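Local coordinates for ATP-dependent RNA helicase HrpB (Escherichia coli, PDB 6EUD), which hydrolyses ATP to ADP and phosphate and is classed as a DExH-box RNA helicase that binds single-stranded RNA, at residues G286-V291 with P332-H337; I442-E447 with P466-R471. All coordinates share one frame; numbering follows the deposited sequence.

Contact 1 (G286-V291 with P332-H337)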
ATOM      1  N   GLY A 286      -2.461   0.343 -39.385  1.00 39.52           N
ATOM      2  CA  GLY A 286      -3.673   0.429 -40.185  1.00 35.33           C
ATOM      3  C   GLY A 286      -4.885   0.906 -39.406  1.00 38.96           C
ATOM      4  O   GLY A 286      -6.016   0.788 -39.880  1.00 43.18           O
ATOM      5  N   ILE A 287      -4.656   1.442 -38.208  1.00 37.29           N
ATOM      6  CA  ILE A 287      -5.747   1.804 -37.301  1.00 34.36           C
ATOM      7  C   ILE A 287      -6.122   3.268 -37.429  1.00 35.38           C
ATOM      8  O   ILE A 287      -5.238   4.121 -37.411  1.00 39.22           O
ATOM      9  CB  ILE A 287      -5.369   1.497 -35.822  1.00 27.70           C
ATOM     10  CG1 ILE A 287      -4.978   0.021 -35.673  1.00 33.32           C
ATOM     11  CG2 ILE A 287      -6.520   1.845 -34.884  1.00 26.66           C
ATOM     12  CD1 ILE A 287      -6.149  -0.977 -35.917  1.00 27.76           C
ATOM     13  N   ARG A 288      -7.419   3.562 -37.566  1.00 27.65           N
ATOM     14  CA  ARG A 288      -7.910   4.951 -37.444  1.00 32.13           C
ATOM     15  C   ARG A 288      -9.157   5.047 -36.534  1.00 31.58           C
ATOM     16  O   ARG A 288      -9.665   6.128 -36.284  1.00 36.00           O
ATOM     17  CB  ARG A 288      -8.207   5.558 -38.829  1.00 27.92           C
ATOM     18  CG  ARG A 288      -9.495   5.112 -39.451  1.00 29.87           C
ATOM     19  CD  ARG A 288      -9.856   5.946 -40.688  1.00 31.89           C
ATOM     20  NE  ARG A 288     -10.221   7.325 -40.353  1.00 34.21           N
ATOM     21  CZ  ARG A 288     -11.471   7.779 -40.251  1.00 33.02           C
ATOM     22  NH1 ARG A 288     -12.500   6.969 -40.452  1.00 30.45           N
ATOM     23  NH2 ARG A 288     -11.691   9.050 -39.954  1.00 33.41           N
ATOM     24  N   LEU A 289      -9.628   3.908 -36.029  1.00 29.43           N
ATOM     25  CA  LEU A 289     -10.721   3.852 -35.048  1.00 27.06           C
ATOM     26  C   LEU A 289     -10.257   3.167 -33.760  1.00 29.80           C
ATOM     27  O   LEU A 289      -9.669   2.089 -33.804  1.00 32.15           O
ATOM     28  CB  LEU A 289     -11.921   3.090 -35.611  1.00 25.22           C
ATOM     29  CG  LEU A 289     -12.435   3.550 -36.983  1.00 28.92           C
ATOM     30  CD1 LEU A 289     -13.580   2.668 -37.441  1.00 25.84           C
ATOM     31  CD2 LEU A 289     -12.852   5.009 -36.939  1.00 25.48           C
ATOM     32  N   VAL A 290     -10.523   3.788 -32.616  1.00 25.50           N
ATOM     33  CA  VAL A 290     -10.299   3.144 -31.341  1.00 23.82           C
ATOM     34  C   VAL A 290     -11.619   3.019 -30.543  1.00 30.58           C
ATOM     35  O   VAL A 290     -12.473   3.921 -30.528  1.00 26.10           O
ATOM     36  CB  VAL A 290      -9.224   3.908 -30.530  1.00 27.55           C
ATOM     37  CG1 VAL A 290      -9.294   3.587 -29.043  1.00 23.32           C
ATOM     38  CG2 VAL A 290      -7.814   3.625 -31.099  1.00 24.94           C
ATOM     39  N   VAL A 291     -11.797   1.873 -29.902  1.00 30.06           N
ATOM     40  CA  VAL A 291     -12.850   1.741 -28.920  1.00 26.72           C
ATOM     41  C   VAL A 291     -12.188   1.388 -27.611  1.00 27.47           C
ATOM     42  O   VAL A 291     -11.501   0.382 -27.491  1.00 30.69           O
ATOM     43  CB  VAL A 291     -13.926   0.684 -29.307  1.00 27.07           C
ATOM     44  CG1 VAL A 291     -14.958   0.546 -28.184  1.00 25.40           C
ATOM     45  CG2 VAL A 291     -14.608   1.066 -30.634  1.00 23.08           C
ATOM     46  N   PRO A 332      -6.272  11.238 -39.721  1.00 36.04           N
ATOM     47  CA  PRO A 332      -7.265  11.667 -38.725  1.00 34.95           C
ATOM     48  C   PRO A 332      -8.206  10.532 -38.360  1.00 37.21           C
ATOM     49  O   PRO A 332      -8.736   9.844 -39.253  1.00 33.36           O
ATOM     50  CB  PRO A 332      -8.027  12.782 -39.437  1.00 28.89           C
ATOM     51  CG  PRO A 332      -7.024  13.335 -40.396  1.00 33.86           C
ATOM     52  CD  PRO A 332      -6.218  12.164 -40.867  1.00 35.31           C
ATOM     53  N   GLY A 333      -8.417  10.354 -37.059  1.00 37.39           N
ATOM     54  CA  GLY A 333      -9.114   9.191 -36.561  1.00 30.52           C
ATOM     55  C   GLY A 333     -10.211   9.537 -35.598  1.00 32.10           C
ATOM     56  O   GLY A 333     -10.559  10.692 -35.422  1.00 34.86           O
ATOM     57  N   ILE A 334     -10.770   8.503 -34.985  1.00 32.68           N
ATOM     58  CA  ILE A 334     -11.914   8.620 -34.096  1.00 30.10           C
ATOM     59  C   ILE A 334     -11.717   7.658 -32.927  1.00 31.47           C
ATOM     60  O   ILE A 334     -11.337   6.502 -33.129  1.00 31.41           O
ATOM     61  CB  ILE A 334     -13.241   8.283 -34.815  1.00 28.94           C
ATOM     62  CG1 ILE A 334     -13.385   9.082 -36.112  1.00 30.16           C
ATOM     63  CG2 ILE A 334     -14.448   8.501 -33.900  1.00 25.66           C
ATOM     64  CD1 ILE A 334     -14.590   8.665 -36.930  1.00 27.66           C
ATOM     65  N   SER A 335     -11.972   8.139 -31.717  1.00 27.63           N
ATOM     66  CA  SER A 335     -11.866   7.325 -30.514  1.00 27.81           C
ATOM     67  C   SER A 335     -13.190   7.359 -29.751  1.00 31.85           C
ATOM     68  O   SER A 335     -13.721   8.434 -29.459  1.00 36.16           O
ATOM     69  CB  SER A 335     -10.729   7.831 -29.626  1.00 34.12           C
ATOM     70  OG  SER A 335     -10.555   7.035 -28.468  1.00 33.61           O
ATOM     71  N   LEU A 336     -13.733   6.180 -29.456  1.00 28.01           N
ATOM     72  CA  LEU A 336     -14.959   6.062 -28.678  1.00 29.95           C
ATOM     73  C   LEU A 336     -14.679   5.473 -27.274  1.00 33.63           C
ATOM     74  O   LEU A 336     -14.223   4.321 -27.140  1.00 34.13           O
ATOM     75  CB  LEU A 336     -15.982   5.193 -29.433  1.00 25.58           C
ATOM     76  CG  LEU A 336     -17.280   4.858 -28.681  1.00 27.04           C
ATOM     77  CD1 LEU A 336     -18.087   6.130 -28.334  1.00 26.71           C
ATOM     78  CD2 LEU A 336     -18.151   3.879 -29.464  1.00 22.61           C
ATOM     79  N   HIS A 337     -14.936   6.260 -26.235  1.00 28.57           N
ATOM     80  CA  HIS A 337     -14.717   5.795 -24.875  1.00 22.03           C
ATOM     81  C   HIS A 337     -16.026   5.315 -24.253  1.00 21.95           C
ATOM     82  O   HIS A 337     -17.001   6.051 -24.209  1.00 29.27           O
ATOM     83  CB  HIS A 337     -14.064   6.907 -24.044  1.00 24.51           C
ATOM     84  CG  HIS A 337     -12.780   7.427 -24.647  1.00 31.42           C
ATOM     85  ND1 HIS A 337     -11.547   6.845 -24.413  1.00 34.62           N
ATOM     86  CD2 HIS A 337     -12.547   8.453 -25.503  1.00 24.08           C
ATOM     87  CE1 HIS A 337     -10.611   7.497 -25.078  1.00 28.77           C
ATOM     88  NE2 HIS A 337     -11.192   8.481 -25.748  1.00 28.34           N
TER

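Contact 2 (I442-E447 with P466-R471)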
ATOM      1  N   ILE A 442       9.805 -25.958  -2.958  1.00 27.73           N
ATOM      2  CA  ILE A 442       8.582 -25.242  -2.586  1.00 30.98           C
ATOM      3  C   ILE A 442       8.607 -23.828  -3.146  1.00 33.65           C
ATOM      4  O   ILE A 442       7.611 -23.337  -3.685  1.00 36.61           O
ATOM      5  CB  ILE A 442       8.391 -25.174  -1.064  1.00 31.03           C
ATOM      6  CG1 ILE A 442       8.068 -26.568  -0.508  1.00 37.01           C
ATOM      7  CG2 ILE A 442       7.280 -24.185  -0.707  1.00 30.78           C
ATOM      8  CD1 ILE A 442       6.693 -27.109  -0.933  1.00 39.43           C
ATOM      9  N   ALA A 443       9.764 -23.188  -3.035  1.00 35.27           N
ATOM     10  CA  ALA A 443       9.918 -21.810  -3.459  1.00 35.23           C
ATOM     11  C   ALA A 443       9.781 -21.691  -4.974  1.00 34.19           C
ATOM     12  O   ALA A 443       9.158 -20.761  -5.479  1.00 36.33           O
ATOM     13  CB  ALA A 443      11.260 -21.259  -2.989  1.00 31.91           C
ATOM     14  N   ALA A 444      10.352 -22.638  -5.704  1.00 32.09           N
ATOM     15  CA  ALA A 444      10.276 -22.563  -7.152  1.00 33.67           C
ATOM     16  C   ALA A 444       8.811 -22.739  -7.583  1.00 34.50           C
ATOM     17  O   ALA A 444       8.332 -22.060  -8.489  1.00 38.49           O
ATOM     18  CB  ALA A 444      11.184 -23.606  -7.800  1.00 32.02           C
ATOM     19  N   ILE A 445       8.095 -23.618  -6.896  1.00 29.85           N
ATOM     20  CA  ILE A 445       6.670 -23.800  -7.140  1.00 34.02           C
ATOM     21  C   ILE A 445       5.848 -22.532  -6.884  1.00 37.71           C
ATOM     22  O   ILE A 445       5.074 -22.110  -7.742  1.00 35.14           O
ATOM     23  CB  ILE A 445       6.101 -24.933  -6.270  1.00 33.03           C
ATOM     24  CG1 ILE A 445       6.754 -26.249  -6.671  1.00 26.60           C
ATOM     25  CG2 ILE A 445       4.578 -25.012  -6.435  1.00 27.23           C
ATOM     26  CD1 ILE A 445       6.349 -27.399  -5.813  1.00 38.25           C
ATOM     27  N   LEU A 446       5.997 -21.933  -5.703  1.00 39.59           N
ATOM     28  CA  LEU A 446       5.218 -20.729  -5.367  1.00 34.79           C
ATOM     29  C   LEU A 446       5.521 -19.528  -6.291  1.00 35.80           C
ATOM     30  O   LEU A 446       4.655 -18.690  -6.520  1.00 38.62           O
ATOM     31  CB  LEU A 446       5.442 -20.364  -3.889  1.00 28.11           C
ATOM     32  CG  LEU A 446       4.864 -21.426  -2.943  1.00 27.64           C
ATOM     33  CD1 LEU A 446       5.167 -21.162  -1.462  1.00 29.05           C
ATOM     34  CD2 LEU A 446       3.360 -21.543  -3.148  1.00 27.22           C
ATOM     35  N   GLU A 447       6.738 -19.462  -6.836  1.00 40.35           N
ATOM     36  CA  GLU A 447       7.111 -18.452  -7.842  1.00 41.19           C
ATOM     37  C   GLU A 447       6.473 -18.678  -9.224  1.00 45.62           C
ATOM     38  O   GLU A 447       6.208 -17.728  -9.961  1.00 43.28           O
ATOM     39  CB  GLU A 447       8.638 -18.417  -8.015  1.00 37.53           C
ATOM     40  CG  GLU A 447       9.379 -17.747  -6.897  1.00 38.84           C
ATOM     41  CD  GLU A 447      10.902 -17.759  -7.071  1.00 45.77           C
ATOM     42  OE1 GLU A 447      11.447 -18.302  -8.077  1.00 44.09           O
ATOM     43  OE2 GLU A 447      11.560 -17.198  -6.172  1.00 46.18           O
ATOM     44  N   PRO A 466      11.043 -29.903 -14.825  1.00 62.54           N
ATOM     45  CA  PRO A 466      12.418 -29.467 -15.096  1.00 56.97           C
ATOM     46  C   PRO A 466      12.678 -27.979 -14.857  1.00 52.86           C
ATOM     47  O   PRO A 466      13.776 -27.655 -14.408  1.00 50.77           O
ATOM     48  CB  PRO A 466      12.612 -29.827 -16.571  1.00 58.83           C
ATOM     49  CG  PRO A 466      11.233 -30.021 -17.112  1.00 64.17           C
ATOM     50  CD  PRO A 466      10.432 -30.553 -15.994  1.00 63.91           C
ATOM     51  N   ALA A 467      11.721 -27.094 -15.124  1.00 49.65           N
ATOM     52  CA  ALA A 467      11.967 -25.663 -14.888  1.00 45.33           C
ATOM     53  C   ALA A 467      12.010 -25.333 -13.380  1.00 47.32           C
ATOM     54  O   ALA A 467      12.822 -24.528 -12.931  1.00 49.72           O
ATOM     55  CB  ALA A 467      10.917 -24.800 -15.598  1.00 35.00           C
ATOM     56  N   TRP A 468      11.130 -25.959 -12.608  1.00 44.75           N
ATOM     57  CA  TRP A 468      11.185 -25.867 -11.155  1.00 44.33           C
ATOM     58  C   TRP A 468      12.509 -26.379 -10.618  1.00 46.94           C
ATOM     59  O   TRP A 468      13.112 -25.772  -9.730  1.00 43.87           O
ATOM     60  CB  TRP A 468      10.053 -26.669 -10.519  1.00 41.59           C
ATOM     61  CG  TRP A 468       8.736 -26.006 -10.597  1.00 37.05           C
ATOM     62  CD1 TRP A 468       8.495 -24.688 -10.814  1.00 35.46           C
ATOM     63  CD2 TRP A 468       7.461 -26.639 -10.471  1.00 36.33           C
ATOM     64  NE1 TRP A 468       7.139 -24.449 -10.822  1.00 37.29           N
ATOM     65  CE2 TRP A 468       6.485 -25.635 -10.613  1.00 38.53           C
ATOM     66  CE3 TRP A 468       7.056 -27.961 -10.239  1.00 35.41           C
ATOM     67  CZ2 TRP A 468       5.114 -25.912 -10.530  1.00 40.15           C
ATOM     68  CZ3 TRP A 468       5.699 -28.234 -10.158  1.00 35.12           C
ATOM     69  CH2 TRP A 468       4.745 -27.217 -10.305  1.00 39.74           C
ATOM     70  N   GLN A 469      12.936 -27.529 -11.136  1.00 52.59           N
ATOM     71  CA  GLN A 469      14.229 -28.084 -10.762  1.00 53.62           C
ATOM     72  C   GLN A 469      15.357 -27.099 -11.020  1.00 50.08           C
ATOM     73  O   GLN A 469      16.193 -26.885 -10.146  1.00 50.89           O
ATOM     74  CB  GLN A 469      14.481 -29.405 -11.476  1.00 62.08           C
ATOM     75  CG  GLN A 469      15.611 -30.181 -10.878  1.00 80.58           C
ATOM     76  CD  GLN A 469      15.461 -31.672 -11.029  1.00 98.22           C
ATOM     77  OE1 GLN A 469      14.838 -32.307 -10.217  1.00108.84           O
ATOM     78  NE2 GLN A 469      15.987 -32.224 -12.096  1.00103.81           N
ATOM     79  N   GLN A 470      15.328 -26.444 -12.175  1.00 48.17           N
ATOM     80  CA  GLN A 470      16.348 -25.471 -12.523  1.00 50.63           C
ATOM     81  C   GLN A 470      16.377 -24.339 -11.511  1.00 45.89           C
ATOM     82  O   GLN A 470      17.442 -23.947 -11.019  1.00 44.27           O
ATOM     83  CB  GLN A 470      16.108 -24.921 -13.924  1.00 57.98           C
ATOM     84  CG  GLN A 470      17.196 -23.982 -14.381  1.00 73.17           C
ATOM     85  CD  GLN A 470      16.954 -23.440 -15.776  1.00 85.13           C
ATOM     86  OE1 GLN A 470      15.942 -22.784 -16.042  1.00 87.00           O
ATOM     87  NE2 GLN A 470      17.881 -23.729 -16.684  1.00 94.56           N
ATOM     88  N   ARG A 471      15.197 -23.829 -11.180  1.00 40.73           N
ATOM     89  CA  ARG A 471      15.104 -22.725 -10.242  1.00 37.47           C
ATOM     90  C   ARG A 471      15.596 -23.139  -8.862  1.00 34.95           C
ATOM     91  O   ARG A 471      16.289 -22.369  -8.194  1.00 34.77           O
ATOM     92  CB  ARG A 471      13.675 -22.214 -10.170  1.00 37.09           C
ATOM     93  CG  ARG A 471      13.480 -21.109  -9.182  1.00 36.52           C
ATOM     94  CD  ARG A 471      14.364 -19.909  -9.481  1.00 34.37           C
ATOM     95  NE  ARG A 471      13.925 -18.775  -8.665  1.00 37.27           N
ATOM     96  CZ  ARG A 471      14.638 -17.672  -8.457  1.00 41.42           C
ATOM     97  NH1 ARG A 471      15.860 -17.553  -8.971  1.00 43.44           N
ATOM     98  NH2 ARG A 471      14.141 -16.699  -7.705  1.00 39.34           N
TER

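Contact 1 (G286-V291 with P332-H337)
From Arg288 to Val291 and from Gly333 to Leu336 the two segments run side by side as parallel strands, 7° apart in direction. Leu289, Val290 and Val291 pair with Ile334, Ser335 and Leu336. Three backbone bonds join them: Ile334 N to Arg288 O (2.9 Å), Val290 N to Ile334 O (2.9 Å) and Leu336 N to Val290 O (2.8 Å). At the start of the pairing the Arg288 side chain bonds to Pro332 O. Its CG sits between the backbone N and the carbonyl carbon (chi1 78°), and the chain bends at chi3. This brings the guanidinium edge-on to Pro332 O, which accepts from both Arg288 NE and Arg288 NH2, each at 3.1 Å. NE lies in the carbonyl plane, whereas NH2 stands above it. Arg288 NH1 bonds to Ser215 O. Leu289 and Ile334 lie side by side on one face, with Leu289 CD2 3.9 Å from Ile334 CB. Val291 and Leu336 share that face, which helix 199-213 covers through Met210. On the other face Val290 CG1 meets Ser335 OG at 3.7 Å. The arginine thus extends the hydrogen bonding one step before the first backbone bond and ties two loop carbonyls together beside a strand pair whose side chains are mostly apolar.

Contact 2 (I442-E447 with P466-R471)
Trp468, Ala444 and Arg471 carry most of this helix-helix contact. The segments 442-447 and 466-471 approach to 8.5 Å between axes and cross at 121°. Ala444 and Trp468 have the nearest CA atoms. The small CB of Ala444 points at the other helix and rests on Trp468 O at 3.5 Å and on Arg471 CG at 3.7 Å, so the backbones can come near. The Trp468 ring lies against Ile445, the next residue. Ile445 CG1 stands over the centre of the six-membered ring of Trp468, 3.8 Å from the centroid and 9° off the normal, a CH-pi contact. Trp468 NE1 is bonded to Glu448 O, just past the segment, which helps to fix the ring's rotation. Arg471 runs past Ala444 to Glu447. Its CG is anti to the backbone N, and the bend at chi2 turns the guanidinium to the carboxylate. Arg471 NE bonds to Glu447 OE1 at 2.6 Å, on the syn lone pair. Arg471 NH2 bonds to Glu447 OE2 at 3.0 Å, nearly straight. This is a side-on, two-nitrogen salt bridge, with the two planes 38° apart. Arg471 NH1 bonds to Gln474 OE1 in the same helix. The arrangement is a steeply crossed helix pair with an alanine at the crossing. Helices 421-429, 457-462 and 491-498 also gather here, consistent with the helical accessory region of DEAH/RHA helicases.

How the contacts relate
Contact 1 and contact 2 lie in different parts of the fold and do not touch. Their centres are 44 Å apart and their nearest atoms about 31 Å apart. Along the chain they are in series, contact 1 closing before contact 2 opens. Contact 1 pairs strands within the mixed sheet of the helicase C-terminal region, a P-loop NTPase-like domain. Contact 2 joins helices 433-447 and 466-479 further along the chain. Both lie away from the predicted ATP-binding residues and the DEFH box. A bound 1,2-ethanediol, probably from the crystallisation liquor, lies about 4 Å from the Leu336 side chain in contact 1. Contact 1 is held mainly by backbone bonds, with one arginine added; contact 2 is held by side chains.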